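Local coordinates for long form salivary protein D7L1 (Culex quinquefasciatus, PDB 6V4C) that binds and sequesters adenine nucleotides, ADP and ATP most tightly, and so inhibits platelet aggregation and hemostasis while the female mosquito feeds on blood, at residues H172-D177 with K235-Y240; H183-T188 with R192-N197. One frame throughout, in Å; residues are numbered along the deposited sequence.

Contact 1: H172-D177 with K235-Y240; sequences HGFSDD and KARDYY. With ZN (zinc ion), chain L.
In the second of the two odorant-binding-protein-like (PBP/GOBP) domains, the loop that follows helix 164-172 is fastened to the first turns of helix 235-247 at Gly173 and Phe174, which meet Tyr240 and Arg237. Gly173, with positive phi, is the residue at which the chain leaves the helix, and its carbonyl is turned to the other segment. Tyr240 OH donates to Gly173 O at 2.6 Å; the acceptor lies in the plane of the phenol ring, at its edge, and the hydroxyl approaches 21° from the carbonyl plane. With CG anti to the backbone N (chi1 -178°), the tyrosine extends from its helix straight to the loop. The Phe174 and Tyr240 side chains run past each other in opposite directions, Tyr240 CE1 lying 4.1 Å from Phe174 CD1 near the plane of the phenylalanine ring. Phe180 touches both rings, meeting that of Tyr240 edge-to-face, and Lys241 makes a cation-pi contact with Phe174. Arg237 brings CD obliquely to the Phe174 ring, 4.0 Å from CE1. Bends at chi2 and chi3 carry its guanidinium past the ring, the two planes 40° apart. Its partners lie in the guanidinium plane, at the edge: NE and NH2 both reach Asp238 OD1 in a side-on salt bridge, NE at 2.9 Å, while NH1 meets a water. At the zinc end of the loop, His172 ND1 binds the ion at 2.1 Å, Glu249 is the other protein ligand, and the histidine's carbonyl accepts from Tyr244 OH. The water beside Arg237 completes a polar bridge between the segments, accepting from NH1 and donating to Ser175 O at 2.7 Å.

Contact 2: H183-T188 with R192-N197; sequences HSNCTT and RWMKKN
Thr188 meets Trp193 and Met194 through both its backbone and its side chain. Among the polar contacts, Met194 N donates to Thr188 O over 3.1 Å, almost straight at the hydrogen (172°), yet it comes from well above the carbonyl plane, 57° out of it. Trp193 N also lies close to that oxygen, at 3.0 Å. The Thr188 hydroxyl turns back into its own helix and donates to Ser184 O at 2.6 Å. Thr188 N reaches the same carbonyl from the opposite face, so two donors grip one oxygen, and the hydroxyl bond holds the threonine's first torsion. The Met194 bond lies just past the C-terminal end of helix 179-190, which finishes in a Schellman motif: Arg192 takes positive phi (65°), and the chain swings away toward helix 202-211. The apolar packing follows from the same threonine. Its CG2, anti to the backbone N, faces the outgoing chain and sits 3.5 Å from Trp193 CB and 3.7 Å from Met194 CB, the threonine and tryptophan side chains crossing at about a right angle. The indole then leads away to Leu256 and Ile259 of helix 249-263. Met194 extends through chi1 and chi2 before bending at chi3; its SD passes 4.1 Å from Asn185 OD1, an oxygen that accepts from Arg189 NE, and the methionine also packs on Lys235 and Ala236. Away from segment 183-188, Arg192 pairs through NH1 with Glu9 and makes a cation-pi contact with Phe13, its side chain about 4 Å from that of the ADP-binding residue Tyr266.

Overall arrangement
Along the chain, helix 164-172 ends at the zinc-binding His172 and runs into the loop of contact 1, whose partner appears only at 235-240. Within that long loop lies helix 179-190, and the short loop closed by contact 2, 183-188 with 192-197, is nested inside the larger one. Both fall in the second PBP/GOBP range, with centres 11 Å apart. They touch directly: Arg237 CB lies 3.3 Å from Ser184 OG, Ala236 CB packs on Asn185 CA, and the Tyr240 ring on Thr188. Helix 235-247 thus joins the loop after helix 164-172 to both helix 179-190 and the chain leaving it.

Contact 1: H172-D177 with K235-Y240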
ATOM      1  N   HIS A 172      -6.697  13.493  19.215  1.00 36.67           N
ATOM      2  CA  HIS A 172      -5.291  13.749  19.479  1.00 38.07           C
ATOM      3  C   HIS A 172      -4.345  12.741  18.845  1.00 37.69           C
ATOM      4  O   HIS A 172      -3.126  12.896  18.982  1.00 39.92           O
ATOM      5  CB  HIS A 172      -5.042  13.819  20.992  1.00 38.58           C
ATOM      6  CG  HIS A 172      -6.034  14.667  21.727  1.00 37.44           C
ATOM      7  ND1 HIS A 172      -6.014  16.044  21.685  1.00 37.72           N
ATOM      8  CD2 HIS A 172      -7.075  14.329  22.524  1.00 38.22           C
ATOM      9  CE1 HIS A 172      -7.001  16.520  22.425  1.00 41.01           C
ATOM     10  NE2 HIS A 172      -7.662  15.500  22.942  1.00 39.84           N
ATOM     11  N   GLY A 173      -4.856  11.714  18.168  1.00 39.89           N
ATOM     12  CA  GLY A 173      -3.997  10.734  17.534  1.00 40.53           C
ATOM     13  C   GLY A 173      -3.274   9.797  18.472  1.00 42.59           C
ATOM     14  O   GLY A 173      -2.371   9.080  18.031  1.00 42.01           O
ATOM     15  N   PHE A 174      -3.637   9.776  19.749  1.00 41.02           N
ATOM     16  CA  PHE A 174      -2.979   8.907  20.711  1.00 40.74           C
ATOM     17  C   PHE A 174      -3.938   8.659  21.863  1.00 44.48           C
ATOM     18  O   PHE A 174      -4.841   9.457  22.126  1.00 48.08           O
ATOM     19  CB  PHE A 174      -1.669   9.522  21.219  1.00 43.65           C
ATOM     20  CG  PHE A 174      -0.868   8.602  22.089  1.00 45.32           C
ATOM     21  CD1 PHE A 174      -0.103   7.592  21.529  1.00 47.12           C
ATOM     22  CD2 PHE A 174      -0.881   8.741  23.468  1.00 47.36           C
ATOM     23  CE1 PHE A 174       0.635   6.739  22.326  1.00 48.00           C
ATOM     24  CE2 PHE A 174      -0.144   7.890  24.271  1.00 51.15           C
ATOM     25  CZ  PHE A 174       0.617   6.889  23.699  1.00 48.47           C
ATOM     26  N   SER A 175      -3.735   7.534  22.540  1.00 44.19           N
ATOM     27  CA  SER A 175      -4.540   7.194  23.701  1.00 45.89           C
ATOM     28  C   SER A 175      -3.702   6.361  24.654  1.00 49.23           C
ATOM     29  O   SER A 175      -2.906   5.521  24.223  1.00 46.84           O
ATOM     30  CB  SER A 175      -5.796   6.411  23.306  1.00 47.07           C
ATOM     31  OG  SER A 175      -6.457   5.898  24.451  1.00 48.97           O
ATOM     32  N   ASP A 176      -3.894   6.599  25.951  1.00 59.01           N
ATOM     33  CA  ASP A 176      -3.224   5.836  26.994  1.00 62.27           C
ATOM     34  C   ASP A 176      -3.951   4.545  27.339  1.00 62.02           C
ATOM     35  O   ASP A 176      -3.391   3.715  28.064  1.00 63.01           O
ATOM     36  CB  ASP A 176      -3.109   6.684  28.263  1.00 64.43           C
ATOM     37  CG  ASP A 176      -4.453   7.219  28.723  1.00 69.39           C
ATOM     38  OD1 ASP A 176      -5.101   7.955  27.946  1.00 71.27           O
ATOM     39  OD2 ASP A 176      -4.873   6.892  29.854  1.00 75.16           O
ATOM     40  N   ASP A 177      -5.175   4.353  26.846  1.00 60.62           N
ATOM     41  CA  ASP A 177      -5.974   3.205  27.237  1.00 59.10           C
ATOM     42  C   ASP A 177      -5.362   1.916  26.687  1.00 59.78           C
ATOM     43  O   ASP A 177      -4.609   1.941  25.711  1.00 58.66           O
ATOM     44  CB  ASP A 177      -7.417   3.375  26.759  1.00 57.52           C
ATOM     45  CG  ASP A 177      -7.604   2.981  25.310  1.00 57.74           C
ATOM     46  OD1 ASP A 177      -7.122   3.710  24.416  1.00 56.29           O
ATOM     47  OD2 ASP A 177      -8.235   1.931  25.067  1.00 56.96           O
ATOM     48  N   LYS A 235       5.306  -2.964  20.618  1.00 46.50           N
ATOM     49  CA  LYS A 235       6.368  -2.423  19.775  1.00 44.54           C
ATOM     50  C   LYS A 235       5.865  -1.276  18.904  1.00 43.43           C
ATOM     51  O   LYS A 235       6.445  -0.183  18.909  1.00 42.72           O
ATOM     52  CB  LYS A 235       6.972  -3.532  18.917  1.00 46.78           C
ATOM     53  CG  LYS A 235       8.251  -3.125  18.207  1.00 48.02           C
ATOM     54  CD  LYS A 235       8.819  -4.271  17.387  1.00 50.55           C
ATOM     55  CE  LYS A 235      10.163  -3.899  16.783  1.00 55.88           C
ATOM     56  NZ  LYS A 235      10.674  -4.963  15.876  1.00 57.15           N
ATOM     57  N   ALA A 236       4.792  -1.509  18.142  1.00 44.49           N
ATOM     58  CA  ALA A 236       4.276  -0.467  17.259  1.00 42.34           C
ATOM     59  C   ALA A 236       3.840   0.758  18.051  1.00 38.22           C
ATOM     60  O   ALA A 236       4.151   1.895  17.676  1.00 39.23           O
ATOM     61  CB  ALA A 236       3.117  -1.011  16.421  1.00 38.30           C
ATOM     62  N   ARG A 237       3.128   0.545  19.161  1.00 38.51           N
ATOM     63  CA  ARG A 237       2.679   1.661  19.987  1.00 40.05           C
ATOM     64  C   ARG A 237       3.852   2.527  20.429  1.00 40.51           C
ATOM     65  O   ARG A 237       3.779   3.761  20.375  1.00 37.87           O
ATOM     66  CB  ARG A 237       1.911   1.130  21.203  1.00 40.16           C
ATOM     67  CG  ARG A 237       1.067   2.163  21.958  1.00 40.78           C
ATOM     68  CD  ARG A 237       1.873   2.947  22.994  1.00 43.50           C
ATOM     69  NE  ARG A 237       2.686   2.079  23.844  1.00 48.29           N
ATOM     70  CZ  ARG A 237       2.287   1.583  25.011  1.00 50.84           C
ATOM     71  NH1 ARG A 237       1.081   1.865  25.478  1.00 48.37           N
ATOM     72  NH2 ARG A 237       3.098   0.802  25.713  1.00 51.00           N
ATOM     73  N   ASP A 238       4.946   1.895  20.861  1.00 43.78           N
ATOM     74  CA  ASP A 238       6.077   2.651  21.390  1.00 45.10           C
ATOM     75  C   ASP A 238       6.768   3.460  20.298  1.00 40.37           C
ATOM     76  O   ASP A 238       7.107   4.630  20.508  1.00 43.63           O
ATOM     77  CB  ASP A 238       7.061   1.710  22.087  1.00 48.02           C
ATOM     78  CG  ASP A 238       6.447   1.007  23.288  1.00 52.40           C
ATOM     79  OD1 ASP A 238       5.505   1.564  23.894  1.00 51.25           O
ATOM     80  OD2 ASP A 238       6.905  -0.104  23.626  1.00 55.69           O
ATOM     81  N   TYR A 239       6.992   2.857  19.130  1.00 42.52           N
ATOM     82  CA  TYR A 239       7.581   3.606  18.026  1.00 42.43           C
ATOM     83  C   TYR A 239       6.630   4.691  17.531  1.00 40.23           C
ATOM     84  O   TYR A 239       7.061   5.804  17.207  1.00 40.10           O
ATOM     85  CB  TYR A 239       7.965   2.659  16.890  1.00 42.50           C
ATOM     86  CG  TYR A 239       9.262   1.915  17.130  1.00 44.30           C
ATOM     87  CD1 TYR A 239      10.480   2.585  17.111  1.00 45.88           C
ATOM     88  CD2 TYR A 239       9.270   0.546  17.366  1.00 47.64           C
ATOM     89  CE1 TYR A 239      11.672   1.911  17.325  1.00 49.33           C
ATOM     90  CE2 TYR A 239      10.459  -0.136  17.579  1.00 48.73           C
ATOM     91  CZ  TYR A 239      11.655   0.553  17.559  1.00 51.71           C
ATOM     92  OH  TYR A 239      12.836  -0.118  17.772  1.00 55.93           O
ATOM     93  N   TYR A 240       5.338   4.371  17.460  1.00 40.07           N
ATOM     94  CA  TYR A 240       4.320   5.363  17.121  1.00 38.26           C
ATOM     95  C   TYR A 240       4.419   6.572  18.041  1.00 37.33           C
ATOM     96  O   TYR A 240       4.442   7.720  17.583  1.00 36.69           O
ATOM     97  CB  TYR A 240       2.949   4.693  17.233  1.00 37.46           C
ATOM     98  CG  TYR A 240       1.736   5.525  16.878  1.00 35.50           C
ATOM     99  CD1 TYR A 240       1.224   6.458  17.769  1.00 35.80           C
ATOM    100  CD2 TYR A 240       1.058   5.324  15.682  1.00 36.60           C
ATOM    101  CE1 TYR A 240       0.105   7.197  17.463  1.00 34.21           C
ATOM    102  CE2 TYR A 240      -0.070   6.057  15.368  1.00 36.07           C
ATOM    103  CZ  TYR A 240      -0.541   6.993  16.264  1.00 36.74           C
ATOM    104  OH  TYR A 240      -1.664   7.730  15.965  1.00 34.84           O
TER
HETATM  105 ZN    ZN L 311      -4.509  17.315  20.967  0.69 42.43          ZN
HETATM  106  O   HOH W   1      -1.229   3.410  24.617  1.00 52.51           O

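Contact 2: H183-T188 with R192-N197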
ATOM      1  N   HIS A 183      -4.651  -1.272  18.593  1.00 40.69           N
ATOM      2  CA  HIS A 183      -5.083  -0.388  17.515  1.00 39.48           C
ATOM      3  C   HIS A 183      -3.890   0.194  16.768  1.00 39.72           C
ATOM      4  O   HIS A 183      -3.862   0.197  15.532  1.00 39.16           O
ATOM      5  CB  HIS A 183      -5.978   0.721  18.074  1.00 39.43           C
ATOM      6  CG  HIS A 183      -6.548   1.623  17.025  1.00 37.21           C
ATOM      7  ND1 HIS A 183      -6.203   2.955  16.921  1.00 40.27           N
ATOM      8  CD2 HIS A 183      -7.437   1.389  16.031  1.00 36.31           C
ATOM      9  CE1 HIS A 183      -6.856   3.500  15.911  1.00 36.84           C
ATOM     10  NE2 HIS A 183      -7.611   2.570  15.353  1.00 36.02           N
ATOM     11  N   SER A 184      -2.891   0.689  17.502  1.00 35.71           N
ATOM     12  CA  SER A 184      -1.717   1.261  16.851  1.00 36.44           C
ATOM     13  C   SER A 184      -0.870   0.196  16.165  1.00 36.95           C
ATOM     14  O   SER A 184      -0.198   0.492  15.171  1.00 37.17           O
ATOM     15  CB  SER A 184      -0.895   2.092  17.839  1.00 37.17           C
ATOM     16  OG  SER A 184      -0.532   1.328  18.976  1.00 38.72           O
ATOM     17  N   ASN A 185      -0.887  -1.041  16.664  1.00 38.40           N
ATOM     18  CA  ASN A 185      -0.252  -2.125  15.922  1.00 37.36           C
ATOM     19  C   ASN A 185      -0.946  -2.344  14.581  1.00 41.19           C
ATOM     20  O   ASN A 185      -0.288  -2.518  13.548  1.00 36.94           O
ATOM     21  CB  ASN A 185      -0.257  -3.410  16.753  1.00 38.73           C
ATOM     22  CG  ASN A 185       0.335  -4.590  16.005  1.00 40.34           C
ATOM     23  OD1 ASN A 185       1.547  -4.662  15.795  1.00 42.92           O
ATOM     24  ND2 ASN A 185      -0.516  -5.527  15.606  1.00 42.96           N
ATOM     25  N   CYS A 186      -2.278  -2.319  14.581  1.00 39.90           N
ATOM     26  CA  CYS A 186      -3.032  -2.508  13.347  1.00 37.44           C
ATOM     27  C   CYS A 186      -2.775  -1.374  12.361  1.00 38.99           C
ATOM     28  O   CYS A 186      -2.568  -1.618  11.166  1.00 38.60           O
ATOM     29  CB  CYS A 186      -4.521  -2.621  13.682  1.00 39.04           C
ATOM     30  SG  CYS A 186      -5.653  -2.935  12.296  1.00 46.76           S
ATOM     31  N   THR A 187      -2.763  -0.127  12.840  1.00 34.20           N
ATOM     32  CA  THR A 187      -2.657   1.009  11.928  1.00 34.88           C
ATOM     33  C   THR A 187      -1.224   1.230  11.452  1.00 33.29           C
ATOM     34  O   THR A 187      -1.003   1.558  10.281  1.00 34.12           O
ATOM     35  CB  THR A 187      -3.232   2.275  12.573  1.00 33.54           C
ATOM     36  OG1 THR A 187      -2.525   2.570  13.782  1.00 34.27           O
ATOM     37  CG2 THR A 187      -4.714   2.086  12.897  1.00 31.57           C
ATOM     38  N   THR A 188      -0.242   1.067  12.344  1.00 33.65           N
ATOM     39  CA  THR A 188       1.154   1.201  11.937  1.00 34.47           C
ATOM     40  C   THR A 188       1.523   0.151  10.894  1.00 35.38           C
ATOM     41  O   THR A 188       2.254   0.440   9.938  1.00 35.73           O
ATOM     42  CB  THR A 188       2.069   1.102  13.164  1.00 37.04           C
ATOM     43  OG1 THR A 188       1.655   2.060  14.145  1.00 37.68           O
ATOM     44  CG2 THR A 188       3.509   1.381  12.790  1.00 38.52           C
ATOM     45  N   ARG A 192       2.066   0.578   6.670  1.00 36.45           N
ATOM     46  CA  ARG A 192       3.395   0.090   6.299  1.00 39.95           C
ATOM     47  C   ARG A 192       4.518   0.861   6.987  1.00 40.11           C
ATOM     48  O   ARG A 192       5.679   0.773   6.576  1.00 40.69           O
ATOM     49  CB  ARG A 192       3.607   0.017   4.781  1.00 39.12           C
ATOM     50  CG  ARG A 192       3.072  -1.252   4.108  1.00 39.72           C
ATOM     51  CD  ARG A 192       1.546  -1.353   4.147  1.00 37.79           C
ATOM     52  NE  ARG A 192       1.053  -2.401   3.254  1.00 39.12           N
ATOM     53  CZ  ARG A 192      -0.232  -2.670   3.049  1.00 40.25           C
ATOM     54  NH1 ARG A 192      -1.172  -1.977   3.677  1.00 35.77           N
ATOM     55  NH2 ARG A 192      -0.581  -3.639   2.214  1.00 39.34           N
ATOM     56  N   TRP A 193       4.198   1.634   8.030  1.00 35.72           N
ATOM     57  CA  TRP A 193       5.253   2.176   8.882  1.00 34.73           C
ATOM     58  C   TRP A 193       6.008   1.051   9.576  1.00 39.60           C
ATOM     59  O   TRP A 193       7.223   1.140   9.791  1.00 41.39           O
ATOM     60  CB  TRP A 193       4.669   3.128   9.926  1.00 33.94           C
ATOM     61  CG  TRP A 193       4.268   4.468   9.383  1.00 34.73           C
ATOM     62  CD1 TRP A 193       4.074   4.803   8.075  1.00 36.45           C
ATOM     63  CD2 TRP A 193       4.029   5.659  10.143  1.00 35.37           C
ATOM     64  NE1 TRP A 193       3.721   6.130   7.973  1.00 36.70           N
ATOM     65  CE2 TRP A 193       3.686   6.675   9.228  1.00 35.82           C
ATOM     66  CE3 TRP A 193       4.069   5.962  11.508  1.00 34.88           C
ATOM     67  CZ2 TRP A 193       3.383   7.973   9.636  1.00 35.45           C
ATOM     68  CZ3 TRP A 193       3.766   7.253  11.911  1.00 36.99           C
ATOM     69  CH2 TRP A 193       3.427   8.242  10.976  1.00 36.09           C
ATOM     70  N   MET A 194       5.294  -0.007   9.950  1.00 41.90           N
ATOM     71  CA  MET A 194       5.890  -1.245  10.428  1.00 43.55           C
ATOM     72  C   MET A 194       5.680  -2.301   9.356  1.00 44.97           C
ATOM     73  O   MET A 194       4.558  -2.483   8.872  1.00 42.47           O
ATOM     74  CB  MET A 194       5.236  -1.698  11.738  1.00 42.75           C
ATOM     75  CG  MET A 194       5.904  -2.904  12.394  1.00 44.67           C
ATOM     76  SD  MET A 194       4.955  -3.580  13.774  1.00 46.05           S
ATOM     77  CE  MET A 194       5.955  -3.141  15.187  1.00 45.76           C
ATOM     78  N   LYS A 195       6.758  -2.977   8.971  1.00 47.18           N
ATOM     79  CA  LYS A 195       6.676  -3.999   7.943  1.00 48.34           C
ATOM     80  C   LYS A 195       6.098  -5.288   8.522  1.00 50.09           C
ATOM     81  O   LYS A 195       5.836  -5.401   9.723  1.00 48.96           O
ATOM     82  CB  LYS A 195       8.050  -4.237   7.317  1.00 51.39           C
ATOM     83  CG  LYS A 195       8.644  -2.993   6.674  1.00 52.80           C
ATOM     84  CD  LYS A 195       9.835  -3.311   5.779  1.00 55.71           C
ATOM     85  CE  LYS A 195      11.056  -3.749   6.569  1.00 61.97           C
ATOM     86  NZ  LYS A 195      12.315  -3.453   5.821  1.00 63.90           N
ATOM     87  N   LYS A 196       5.888  -6.270   7.642  1.00 56.89           N
ATOM     88  CA  LYS A 196       5.341  -7.552   8.081  1.00 60.46           C
ATOM     89  C   LYS A 196       6.217  -8.207   9.144  1.00 65.06           C
ATOM     90  O   LYS A 196       5.701  -8.784  10.113  1.00 63.39           O
ATOM     91  CB  LYS A 196       5.160  -8.494   6.892  1.00 62.73           C
ATOM     92  CG  LYS A 196       3.823  -8.364   6.174  1.00 60.92           C
ATOM     93  CD  LYS A 196       3.676  -9.414   5.083  1.00 63.32           C
ATOM     94  N   ASN A 197       7.548  -8.102   8.994  1.00 54.90           N
ATOM     95  CA  ASN A 197       8.476  -8.719   9.934  1.00 62.90           C
ATOM     96  C   ASN A 197       8.546  -8.001  11.277  1.00 59.25           C
ATOM     97  O   ASN A 197       9.318  -8.425  12.145  1.00 56.07           O
ATOM     98  CB  ASN A 197       9.868  -8.841   9.308  1.00 78.66           C
ATOM     99  CG  ASN A 197      10.372  -7.529   8.730  1.00107.00           C
ATOM    100  OD1 ASN A 197       9.902  -6.456   9.092  1.00111.46           O
ATOM    101  ND2 ASN A 197      11.341  -7.616   7.826  1.00107.65           N
TER